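Side-chain contacts in putative D-glycero-D-manno-heptose 7-phosphate kinase (Campylobacter jejuni subsp. jejuni, PDB 4N3O), which phosphorylates D-glycero-alpha-D-manno-heptose 7-phosphate at C-1 with ATP, an early step in making the activated heptose used for capsule polysaccharide: residues L15-G20 and F330-E335; N186-K191 and E245-A250; C67-E70 and F74-N77. All coordinates share one frame; numbering follows the deposited sequence.

Contact 1. Residues L15-G20 and F330-E335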
ATOM      1  N   LEU A  15     -11.265  -6.944   1.414  1.00 34.77           N
ATOM      2  CA  LEU A  15     -11.182  -8.092   0.580  1.00 37.87           C
ATOM      3  C   LEU A  15     -11.768  -9.279   1.326  1.00 37.13           C
ATOM      4  O   LEU A  15     -11.408  -9.543   2.469  1.00 34.98           O
ATOM      5  CB  LEU A  15      -9.714  -8.307   0.296  1.00 42.19           C
ATOM      6  CG  LEU A  15      -9.258  -9.301  -0.721  1.00 48.82           C
ATOM      7  CD1 LEU A  15     -10.013  -9.108  -2.026  1.00 55.28           C
ATOM      8  CD2 LEU A  15      -7.768  -9.075  -0.897  1.00 51.21           C
ATOM      9  N   GLY A  16     -12.717  -9.964   0.703  1.00 39.89           N
ATOM     10  CA  GLY A  16     -13.292 -11.153   1.290  1.00 40.85           C
ATOM     11  C   GLY A  16     -12.349 -12.293   0.993  1.00 44.26           C
ATOM     12  O   GLY A  16     -12.236 -12.723  -0.146  1.00 52.15           O
ATOM     13  N   LEU A  17     -11.669 -12.784   2.019  1.00 45.82           N
ATOM     14  CA  LEU A  17     -10.713 -13.861   1.867  1.00 46.85           C
ATOM     15  C   LEU A  17     -11.388 -15.221   1.896  1.00 49.97           C
ATOM     16  O   LEU A  17     -10.993 -16.128   1.161  1.00 50.78           O
ATOM     17  CB  LEU A  17      -9.653 -13.779   2.966  1.00 48.01           C
ATOM     18  CG  LEU A  17      -8.712 -12.576   2.921  1.00 46.53           C
ATOM     19  CD1 LEU A  17      -7.741 -12.598   4.096  1.00 47.41           C
ATOM     20  CD2 LEU A  17      -7.946 -12.589   1.622  1.00 51.98           C
ATOM     21  N   ALA A  18     -12.385 -15.375   2.762  1.00 49.22           N
ATOM     22  CA  ALA A  18     -13.135 -16.627   2.823  1.00 50.39           C
ATOM     23  C   ALA A  18     -14.483 -16.416   3.488  1.00 53.89           C
ATOM     24  O   ALA A  18     -14.683 -15.448   4.239  1.00 52.43           O
ATOM     25  CB  ALA A  18     -12.345 -17.701   3.553  1.00 50.94           C
ATOM     26  N   GLY A  19     -15.403 -17.330   3.203  1.00 58.02           N
ATOM     27  CA  GLY A  19     -16.745 -17.292   3.759  1.00 62.42           C
ATOM     28  C   GLY A  19     -17.518 -18.549   3.401  1.00 67.92           C
ATOM     29  O   GLY A  19     -17.179 -19.244   2.436  1.00 67.63           O
ATOM     30  N   GLY A  20     -18.543 -18.846   4.192  1.00 70.07           N
ATOM     31  CA  GLY A  20     -19.393 -20.008   3.961  1.00 78.01           C
ATOM     32  C   GLY A  20     -20.730 -19.804   4.645  1.00 86.18           C
ATOM     33  O   GLY A  20     -20.797 -19.176   5.701  1.00 80.95           O
ATOM     34  N   PHE A 330      -1.219  -4.039  -3.416  1.00 40.84           N
ATOM     35  CA  PHE A 330      -1.849  -3.639  -2.189  1.00 38.88           C
ATOM     36  C   PHE A 330      -1.172  -4.308  -1.013  1.00 37.14           C
ATOM     37  O   PHE A 330      -0.458  -5.266  -1.187  1.00 35.59           O
ATOM     38  CB  PHE A 330      -3.323  -4.081  -2.199  1.00 38.65           C
ATOM     39  CG  PHE A 330      -3.502  -5.551  -2.055  1.00 37.87           C
ATOM     40  CD1 PHE A 330      -3.436  -6.375  -3.151  1.00 37.67           C
ATOM     41  CD2 PHE A 330      -3.732  -6.118  -0.798  1.00 41.54           C
ATOM     42  CE1 PHE A 330      -3.605  -7.747  -3.019  1.00 41.54           C
ATOM     43  CE2 PHE A 330      -3.884  -7.491  -0.651  1.00 42.59           C
ATOM     44  CZ  PHE A 330      -3.823  -8.308  -1.768  1.00 44.06           C
ATOM     45  N   SER A 331      -1.453  -3.811   0.185  1.00 39.20           N
ATOM     46  CA  SER A 331      -0.999  -4.421   1.432  1.00 39.05           C
ATOM     47  C   SER A 331      -2.255  -4.613   2.269  1.00 37.35           C
ATOM     48  O   SER A 331      -3.269  -3.962   2.020  1.00 33.45           O
ATOM     49  CB  SER A 331      -0.146  -3.448   2.233  1.00 39.39           C
ATOM     50  OG  SER A 331       0.763  -2.775   1.421  1.00 52.72           O
ATOM     51  N   PHE A 332      -2.189  -5.478   3.270  1.00 35.15           N
ATOM     52  CA  PHE A 332      -3.277  -5.575   4.233  1.00 36.01           C
ATOM     53  C   PHE A 332      -2.990  -4.488   5.253  1.00 36.62           C
ATOM     54  O   PHE A 332      -1.850  -4.308   5.623  1.00 43.87           O
ATOM     55  CB  PHE A 332      -3.312  -6.938   4.908  1.00 33.01           C
ATOM     56  CG  PHE A 332      -3.643  -8.039   3.967  1.00 35.05           C
ATOM     57  CD1 PHE A 332      -4.915  -8.119   3.395  1.00 35.57           C
ATOM     58  CD2 PHE A 332      -2.710  -9.001   3.639  1.00 35.85           C
ATOM     59  CE1 PHE A 332      -5.242  -9.128   2.509  1.00 33.75           C
ATOM     60  CE2 PHE A 332      -3.040 -10.020   2.758  1.00 36.02           C
ATOM     61  CZ  PHE A 332      -4.310 -10.077   2.185  1.00 35.50           C
ATOM     62  N   THR A 333      -3.993  -3.725   5.670  1.00 39.35           N
ATOM     63  CA  THR A 333      -3.766  -2.673   6.670  1.00 38.15           C
ATOM     64  C   THR A 333      -4.266  -3.085   8.031  1.00 40.96           C
ATOM     65  O   THR A 333      -5.163  -3.922   8.143  1.00 40.70           O
ATOM     66  CB  THR A 333      -4.496  -1.369   6.341  1.00 41.06           C
ATOM     67  OG1 THR A 333      -5.914  -1.605   6.333  1.00 38.21           O
ATOM     68  CG2 THR A 333      -4.032  -0.820   5.013  1.00 43.20           C
ATOM     69  N   LYS A 334      -3.700  -2.439   9.049  1.00 43.75           N
ATOM     70  CA  LYS A 334      -3.998  -2.689  10.456  1.00 53.61           C
ATOM     71  C   LYS A 334      -5.154  -1.850  10.948  1.00 51.61           C
ATOM     72  O   LYS A 334      -5.914  -2.276  11.803  1.00 58.09           O
ATOM     73  CB  LYS A 334      -2.774  -2.298  11.309  1.00 59.27           C
ATOM     74  CG  LYS A 334      -1.505  -3.085  11.014  1.00 66.32           C
ATOM     75  CD  LYS A 334      -1.372  -4.336  11.859  1.00 70.59           C
ATOM     76  CE  LYS A 334      -0.989  -3.977  13.285  1.00 76.33           C
ATOM     77  NZ  LYS A 334      -0.772  -5.183  14.124  1.00 85.39           N
ATOM     78  N   GLU A 335      -5.249  -0.632  10.433  1.00 51.70           N
ATOM     79  CA  GLU A 335      -6.277   0.298  10.851  1.00 54.27           C
ATOM     80  C   GLU A 335      -7.512   0.317   9.987  1.00 46.07           C
ATOM     81  O   GLU A 335      -7.490  -0.043   8.813  1.00 44.08           O
ATOM     82  CB  GLU A 335      -5.727   1.745  10.851  1.00 62.77           C
ATOM     83  CG  GLU A 335      -5.102   2.232  12.150  1.00 76.12           C
ATOM     84  CD  GLU A 335      -4.826   3.742  12.131  1.00 86.42           C
ATOM     85  OE1 GLU A 335      -4.037   4.206  11.273  1.00 95.78           O
ATOM     86  OE2 GLU A 335      -5.384   4.466  12.991  1.00 86.99           O
TER

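Contact 2. Residues N186-K191 and E245-A250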
ATOM      1  N   ASN A 186     -14.882 -10.973  15.494  1.00 57.42           N
ATOM      2  CA  ASN A 186     -13.630 -11.238  16.176  1.00 56.31           C
ATOM      3  C   ASN A 186     -12.524 -10.437  15.483  1.00 55.64           C
ATOM      4  O   ASN A 186     -12.035 -10.860  14.436  1.00 50.10           O
ATOM      5  CB  ASN A 186     -13.292 -12.728  16.127  1.00 58.70           C
ATOM      6  CG  ASN A 186     -14.255 -13.581  16.936  1.00 66.31           C
ATOM      7  OD1 ASN A 186     -14.895 -14.487  16.399  1.00 72.61           O
ATOM      8  ND2 ASN A 186     -14.384 -13.281  18.228  1.00 70.80           N
ATOM      9  N   PRO A 187     -12.162  -9.253  16.030  1.00 52.51           N
ATOM     10  CA  PRO A 187     -11.063  -8.500  15.435  1.00 52.43           C
ATOM     11  C   PRO A 187      -9.769  -9.211  15.818  1.00 51.62           C
ATOM     12  O   PRO A 187      -9.340  -9.154  16.966  1.00 50.79           O
ATOM     13  CB  PRO A 187     -11.167  -7.113  16.087  1.00 53.28           C
ATOM     14  CG  PRO A 187     -12.361  -7.158  16.983  1.00 53.78           C
ATOM     15  CD  PRO A 187     -12.688  -8.591  17.227  1.00 53.35           C
ATOM     16  N   LEU A 188      -9.176  -9.900  14.852  1.00 53.50           N
ATOM     17  CA  LEU A 188      -7.981 -10.701  15.087  1.00 49.41           C
ATOM     18  C   LEU A 188      -6.701  -9.916  15.223  1.00 45.00           C
ATOM     19  O   LEU A 188      -6.492  -8.940  14.539  1.00 44.21           O
ATOM     20  CB  LEU A 188      -7.791 -11.676  13.934  1.00 49.95           C
ATOM     21  CG  LEU A 188      -8.942 -12.636  13.676  1.00 50.22           C
ATOM     22  CD1 LEU A 188      -8.564 -13.473  12.478  1.00 50.84           C
ATOM     23  CD2 LEU A 188      -9.214 -13.512  14.881  1.00 51.83           C
ATOM     24  N   ARG A 189      -5.862 -10.339  16.151  1.00 46.78           N
ATOM     25  CA  ARG A 189      -4.568  -9.763  16.297  1.00 48.62           C
ATOM     26  C   ARG A 189      -3.755 -10.787  15.509  1.00 50.32           C
ATOM     27  O   ARG A 189      -3.685 -11.954  15.886  1.00 52.26           O
ATOM     28  CB  ARG A 189      -4.124  -9.701  17.748  1.00 48.45           C
ATOM     29  CG  ARG A 189      -3.084  -8.625  17.953  1.00 49.41           C
ATOM     30  CD  ARG A 189      -2.429  -8.629  19.322  1.00 52.21           C
ATOM     31  NE  ARG A 189      -3.339  -9.005  20.402  1.00 51.74           N
ATOM     32  CZ  ARG A 189      -3.240 -10.126  21.112  1.00 50.43           C
ATOM     33  NH1 ARG A 189      -4.118 -10.380  22.071  1.00 50.19           N
ATOM     34  NH2 ARG A 189      -2.248 -10.983  20.894  1.00 51.57           N
ATOM     35  N   ILE A 190      -3.191 -10.352  14.395  1.00 50.34           N
ATOM     36  CA  ILE A 190      -2.443 -11.211  13.491  1.00 48.33           C
ATOM     37  C   ILE A 190      -0.993 -10.778  13.454  1.00 47.67           C
ATOM     38  O   ILE A 190      -0.710  -9.579  13.392  1.00 42.46           O
ATOM     39  CB  ILE A 190      -3.057 -11.101  12.074  1.00 48.20           C
ATOM     40  CG1 ILE A 190      -4.344 -11.898  12.001  1.00 51.68           C
ATOM     41  CG2 ILE A 190      -2.132 -11.610  10.990  1.00 53.46           C
ATOM     42  CD1 ILE A 190      -4.142 -13.383  12.170  1.00 57.72           C
ATOM     43  N   LYS A 191      -0.093 -11.764  13.510  1.00 46.57           N
ATOM     44  CA  LYS A 191       1.337 -11.523  13.410  1.00 52.02           C
ATOM     45  C   LYS A 191       1.566 -10.870  12.078  1.00 47.43           C
ATOM     46  O   LYS A 191       1.039 -11.331  11.073  1.00 50.82           O
ATOM     47  CB  LYS A 191       2.126 -12.842  13.455  1.00 59.73           C
ATOM     48  CG  LYS A 191       2.092 -13.570  14.796  1.00 68.33           C
ATOM     49  CD  LYS A 191       2.779 -12.794  15.922  1.00 72.28           C
ATOM     50  CE  LYS A 191       4.259 -12.544  15.636  1.00 78.21           C
ATOM     51  NZ  LYS A 191       4.966 -11.965  16.814  1.00 82.00           N
ATOM     52  N   GLU A 245      -7.852 -21.421  14.152  1.00 59.06           N
ATOM     53  CA  GLU A 245      -6.724 -22.091  14.770  1.00 60.02           C
ATOM     54  C   GLU A 245      -5.474 -21.894  13.920  1.00 57.24           C
ATOM     55  O   GLU A 245      -4.421 -21.575  14.453  1.00 59.18           O
ATOM     56  CB  GLU A 245      -7.036 -23.574  14.966  1.00 65.73           C
ATOM     57  CG  GLU A 245      -6.124 -24.280  15.959  1.00 73.01           C
ATOM     58  CD  GLU A 245      -6.489 -25.754  16.159  1.00 78.80           C
ATOM     59  OE1 GLU A 245      -6.966 -26.403  15.196  1.00 75.38           O
ATOM     60  OE2 GLU A 245      -6.275 -26.272  17.278  1.00 82.94           O
ATOM     61  N   ALA A 246      -5.602 -22.043  12.601  1.00 53.92           N
ATOM     62  CA  ALA A 246      -4.459 -21.871  11.692  1.00 53.11           C
ATOM     63  C   ALA A 246      -3.927 -20.423  11.738  1.00 51.04           C
ATOM     64  O   ALA A 246      -2.720 -20.185  11.648  1.00 55.11           O
ATOM     65  CB  ALA A 246      -4.838 -22.261  10.268  1.00 49.75           C
ATOM     66  N   LEU A 247      -4.837 -19.471  11.865  1.00 49.31           N
ATOM     67  CA  LEU A 247      -4.467 -18.062  11.950  1.00 52.75           C
ATOM     68  C   LEU A 247      -3.752 -17.816  13.264  1.00 55.16           C
ATOM     69  O   LEU A 247      -2.660 -17.268  13.288  1.00 58.33           O
ATOM     70  CB  LEU A 247      -5.699 -17.166  11.809  1.00 50.13           C
ATOM     71  CG  LEU A 247      -6.161 -16.903  10.371  1.00 48.36           C
ATOM     72  CD1 LEU A 247      -7.488 -16.170  10.359  1.00 50.99           C
ATOM     73  CD2 LEU A 247      -5.124 -16.077   9.626  1.00 48.02           C
ATOM     74  N   PHE A 248      -4.368 -18.240  14.357  1.00 55.66           N
ATOM     75  CA  PHE A 248      -3.740 -18.121  15.665  1.00 60.45           C
ATOM     76  C   PHE A 248      -2.362 -18.809  15.678  1.00 60.55           C
ATOM     77  O   PHE A 248      -1.372 -18.234  16.114  1.00 64.15           O
ATOM     78  CB  PHE A 248      -4.661 -18.747  16.697  1.00 71.13           C
ATOM     79  CG  PHE A 248      -4.013 -19.004  18.010  1.00 75.16           C
ATOM     80  CD1 PHE A 248      -3.638 -17.950  18.822  1.00 78.87           C
ATOM     81  CD2 PHE A 248      -3.820 -20.299  18.453  1.00 75.44           C
ATOM     82  CE1 PHE A 248      -3.051 -18.180  20.050  1.00 80.95           C
ATOM     83  CE2 PHE A 248      -3.238 -20.537  19.676  1.00 80.82           C
ATOM     84  CZ  PHE A 248      -2.850 -19.475  20.477  1.00 80.43           C
ATOM     85  N   ARG A 249      -2.310 -20.029  15.156  1.00 58.27           N
ATOM     86  CA  ARG A 249      -1.077 -20.797  15.108  1.00 57.33           C
ATOM     87  C   ARG A 249      -0.057 -20.291  14.098  1.00 59.84           C
ATOM     88  O   ARG A 249       1.050 -20.799  14.061  1.00 62.36           O
ATOM     89  CB  ARG A 249      -1.383 -22.262  14.770  1.00 57.10           C
ATOM     90  CG  ARG A 249      -2.063 -23.033  15.884  1.00 58.59           C
ATOM     91  CD  ARG A 249      -2.267 -24.502  15.535  1.00 60.63           C
ATOM     92  NE  ARG A 249      -2.737 -25.264  16.696  1.00 66.12           N
ATOM     93  CZ  ARG A 249      -3.077 -26.558  16.682  1.00 72.43           C
ATOM     94  NH1 ARG A 249      -3.019 -27.268  15.559  1.00 73.84           N
ATOM     95  NH2 ARG A 249      -3.488 -27.147  17.801  1.00 71.42           N
ATOM     96  N   ALA A 250      -0.416 -19.310  13.272  1.00 60.48           N
ATOM     97  CA  ALA A 250       0.501 -18.857  12.232  1.00 58.32           C
ATOM     98  C   ALA A 250       0.916 -20.068  11.372  1.00 60.49           C
ATOM     99  O   ALA A 250       2.049 -20.169  10.899  1.00 62.19           O
ATOM    100  CB  ALA A 250       1.716 -18.178  12.849  1.00 59.37           C
TER
HETATM  101  O   HOH W   1      -1.136 -14.879  14.121  1.00 57.90           O

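Contact 3. Residues C67-E70 and F74-N77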
ATOM      1  N   CYS A  67     -23.028  18.741  -6.462  1.00 70.20           N
ATOM      2  CA  CYS A  67     -24.281  19.314  -5.961  1.00 69.33           C
ATOM      3  C   CYS A  67     -24.037  20.555  -5.118  1.00 70.50           C
ATOM      4  O   CYS A  67     -23.058  20.642  -4.369  1.00 67.47           O
ATOM      5  CB  CYS A  67     -25.001  18.349  -5.014  1.00 67.51           C
ATOM      6  SG  CYS A  67     -25.438  16.710  -5.598  1.00 73.04           S
ATOM      7  N   GLU A  68     -24.965  21.493  -5.198  1.00 72.89           N
ATOM      8  CA  GLU A  68     -24.897  22.681  -4.382  1.00 73.34           C
ATOM      9  C   GLU A  68     -26.316  22.997  -3.929  1.00 71.54           C
ATOM     10  O   GLU A  68     -27.230  22.965  -4.734  1.00 71.40           O
ATOM     11  CB  GLU A  68     -24.279  23.832  -5.157  1.00 77.32           C
ATOM     12  CG  GLU A  68     -24.082  25.080  -4.310  1.00 82.32           C
ATOM     13  CD  GLU A  68     -23.183  26.103  -4.970  1.00 84.68           C
ATOM     14  OE1 GLU A  68     -23.231  27.281  -4.558  1.00 88.60           O
ATOM     15  OE2 GLU A  68     -22.429  25.729  -5.895  1.00 85.40           O
ATOM     16  N   TYR A  69     -26.491  23.254  -2.632  1.00 68.55           N
ATOM     17  CA  TYR A  69     -27.798  23.566  -2.056  1.00 67.19           C
ATOM     18  C   TYR A  69     -27.647  24.607  -0.984  1.00 68.48           C
ATOM     19  O   TYR A  69     -26.540  24.907  -0.546  1.00 68.61           O
ATOM     20  CB  TYR A  69     -28.428  22.338  -1.380  1.00 65.57           C
ATOM     21  CG  TYR A  69     -28.465  21.101  -2.231  1.00 64.76           C
ATOM     22  CD1 TYR A  69     -29.451  20.922  -3.202  1.00 65.66           C
ATOM     23  CD2 TYR A  69     -27.524  20.107  -2.064  1.00 59.60           C
ATOM     24  CE1 TYR A  69     -29.480  19.785  -3.992  1.00 65.16           C
ATOM     25  CE2 TYR A  69     -27.548  18.965  -2.839  1.00 61.48           C
ATOM     26  CZ  TYR A  69     -28.519  18.808  -3.807  1.00 62.62           C
ATOM     27  OH  TYR A  69     -28.518  17.667  -4.577  1.00 62.19           O
ATOM     28  N   GLU A  70     -28.782  25.133  -0.553  1.00 71.38           N
ATOM     29  CA  GLU A  70     -28.835  26.084   0.534  1.00 76.17           C
ATOM     30  C   GLU A  70     -28.885  25.319   1.856  1.00 72.53           C
ATOM     31  O   GLU A  70     -29.584  24.317   1.982  1.00 72.90           O
ATOM     32  CB  GLU A  70     -30.072  26.981   0.406  1.00 81.58           C
ATOM     33  CG  GLU A  70     -29.948  28.051  -0.665  1.00 88.40           C
ATOM     34  CD  GLU A  70     -28.914  29.111  -0.316  1.00 92.59           C
ATOM     35  OE1 GLU A  70     -28.618  29.293   0.889  1.00 90.73           O
ATOM     36  OE2 GLU A  70     -28.408  29.772  -1.248  1.00 96.91           O
ATOM     37  N   PHE A  74     -33.266  19.618   6.320  1.00 67.45           N
ATOM     38  CA  PHE A  74     -33.539  18.411   5.538  1.00 65.59           C
ATOM     39  C   PHE A  74     -33.391  18.675   4.053  1.00 65.37           C
ATOM     40  O   PHE A  74     -33.957  19.626   3.535  1.00 66.13           O
ATOM     41  CB  PHE A  74     -34.956  17.895   5.822  1.00 66.49           C
ATOM     42  CG  PHE A  74     -35.305  16.616   5.092  1.00 66.86           C
ATOM     43  CD1 PHE A  74     -35.000  15.376   5.642  1.00 64.44           C
ATOM     44  CD2 PHE A  74     -35.964  16.653   3.861  1.00 68.86           C
ATOM     45  CE1 PHE A  74     -35.328  14.201   4.980  1.00 63.49           C
ATOM     46  CE2 PHE A  74     -36.294  15.480   3.196  1.00 67.72           C
ATOM     47  CZ  PHE A  74     -35.967  14.253   3.756  1.00 66.56           C
ATOM     48  N   LEU A  75     -32.630  17.809   3.385  1.00 63.16           N
ATOM     49  CA  LEU A  75     -32.403  17.887   1.953  1.00 61.67           C
ATOM     50  C   LEU A  75     -33.143  16.737   1.280  1.00 62.88           C
ATOM     51  O   LEU A  75     -32.798  15.560   1.464  1.00 62.57           O
ATOM     52  CB  LEU A  75     -30.917  17.765   1.655  1.00 60.07           C
ATOM     53  CG  LEU A  75     -30.006  18.805   2.291  1.00 59.49           C
ATOM     54  CD1 LEU A  75     -28.564  18.513   1.894  1.00 58.66           C
ATOM     55  CD2 LEU A  75     -30.414  20.207   1.868  1.00 60.51           C
ATOM     56  N   GLY A  76     -34.166  17.075   0.504  1.00 65.04           N
ATOM     57  CA  GLY A  76     -34.963  16.076  -0.191  1.00 65.79           C
ATOM     58  C   GLY A  76     -34.175  15.482  -1.326  1.00 66.28           C
ATOM     59  O   GLY A  76     -33.238  16.111  -1.828  1.00 63.36           O
ATOM     60  N   ASN A  77     -34.569  14.277  -1.737  1.00 69.65           N
ATOM     61  CA  ASN A  77     -33.880  13.544  -2.809  1.00 71.66           C
ATOM     62  C   ASN A  77     -34.079  14.115  -4.199  1.00 72.91           C
ATOM     63  O   ASN A  77     -35.183  14.505  -4.558  1.00 81.11           O
ATOM     64  CB  ASN A  77     -34.305  12.079  -2.799  1.00 72.93           C
ATOM     65  CG  ASN A  77     -33.843  11.358  -1.553  1.00 74.05           C
ATOM     66  OD1 ASN A  77     -33.064  11.897  -0.759  1.00 73.88           O
ATOM     67  ND2 ASN A  77     -34.309  10.129  -1.378  1.00 76.65           N
TER

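Contact 1. Residues L15-G20 and F330-E335
The hydrophobic core beside a classic beta bulge of this GHMP kinase is where Leu15 and Leu17 meet Phe330 and Phe332. Leu17 and Ala18 both face Leu36 of the neighbouring antiparallel strand, and just beyond this irregularity the same strand runs to Gly20, a probable substrate-binding residue judged from related enzymes. The contact is entirely apolar, and one methyl carbon of Leu15 serves both aromatic residues. CD2 of Leu15 lies 4.1 Å from CZ of Phe330, and the same CD2 is 4.2 Å from CE1 of Phe332, so it sits where the two rings converge and approaches each at a slant. With its CG turned opposite the backbone N (chi1 -170°), the Leu15 side chain extends toward the loop and crosses that of Phe330 at about a right angle. Leu17 adds a more distant touch, its CD2 lying 4.5 Å from CZ of Phe332.

The two phenylalanines also pack on each other. CE2 of Phe330 stands 3.8 Å above one face of the Phe332 ring, displaced toward its rim, while CZ of Phe332 lies in the plane of the Phe330 ring at its edge. Phe330 reaches this position with its CG between the backbone N and the carbonyl carbon (chi1 72°), which leads the ring toward strand 6-21. The two rings, set at an angle, thus both meet Leu15, while Leu17 reaches Phe332 alone.

Other aromatic and aliphatic groups continue the core: Phe305 of strand 303-308 touches Leu15, Leu17 and Phe330, and Leu116 of the predicted ATP-binding loop touches Leu15. Phe332 makes an edge-to-face pair with Phe172, while Ala38 and Ile40 of strand 31-40 and Leu198 of helix 192-200 also pack against it.

Contact 2. Residues N186-K191 and E245-A250
Leu247 reaches from the last turn of helix 236-248 with both methyl branches engaged, one by Leu188 and the other by Ile190. CD1 of Leu247 is 3.6 Å from CD1 of Leu188, a close methyl-to-methyl touch between side chains that cross at roughly a right angle. The second branch, CD2 of Leu247, approaches CD1 of Ile190 at 3.8 Å, and this Ile190 methyl also lies 4.1 Å from CB of Leu247. Ile190 sends its longer arm there by placing CG1 opposite its carbonyl carbon (chi1 -77°); this brings CD1 closer to the helix than the direction of its CB would suggest.

The helix finishes here in a Schellman motif. Ala250 adopts a positive phi of 55°, and its N donates to O of Leu247 at 3.0 Å, one of the bonds closing the helix. Across the contact, strand 182-188, which pairs with strand 172-178, leads through Ile190 to Lys191, the N-cap of helix 192-200. The contact therefore joins the end of one helix to the passage from a sheet strand into another helix.

On the solvent side, direct contact gives way to water. One water molecule donates to O of Leu247 at 3.0 Å and accepts a weak bond from N of Lys191, whose side chain leads away from the helix. Along the helix, OE2 of Glu245 lies 3.0 Å from NH2 of the exposed Arg249, well above the guanidinium plane; this salt bridge rests on charge attraction without a directed N-H. Nearby, Ala250 O accepts a weak hydrogen bond from Asn2 of the second subunit.

Contact 3. Residues C67-E70 and F74-N77
Apolar touches between Tyr69 and Leu75 bring the loop that follows strand 65-70 back against the strand it has just left. CD2 of Leu75 lies 4.4 Å from CB of Tyr69, near the root of the aromatic side chain. The other branch, CD1, comes obliquely toward the ring itself and stands 4.4 Å from CD2 of Tyr69. Both methyls are thus used along the inner part of the tyrosine, at distances that indicate fairly relaxed packing. Leu75 carries its CG opposite the carbonyl carbon (chi1 -59°), and its fork is directed to the strand. Its CD2 also rests 4.2 Å from the carbonyl O of Glu70, a van der Waals neighbour.

Strand 65-70 pairs antiparallel with strand 55-60 in the large mixed sheet, and the loop returning from its end runs on to helix 82-96. Leu75 is a bridge between these elements: besides Tyr69 it packs on Phe58 of the adjoining strand and on Tyr88 of the helix. This is a strand-to-helix connection whose buried leucine touches both the sheet and the helix.

The polar interactions lie at the margins of this apolar patch. The Tyr69 ring carries its OH away from the leucine methyls, to hydrogen bonds with Asp78 and Lys85, two partners that probably fix the outer end of the ring, while Asn89 of the helix receives a bond from the backbone N of Leu75. Charge pairing belongs to Glu70, whose carboxylate turns away from the loop and forms a salt bridge through OE2 with Lys55 of the neighbouring strand.

How the contacts relate
All three contacts reach the same mixed sheet but are spread unevenly along it. Contacts 1 and 2 are neighbours, their centres about 13 Å apart and their nearest atoms about 4 Å apart; they do not touch, yet both pack on Phe172. Contact 3 lies across the chain's centre from contact 2, with about 46 Å between their centres, and its centre is about 36 Å from that of contact 1. In sequence, contacts 2 and 3 are both nested within the long loop closed by contact 1. Contact 1 is closest to the predicted active site, including Gly20, whereas the Tyr69 side chain is about 11 Å from that of Ser60, a probable ATP-binding residue, and contact 2 lies away from these sites.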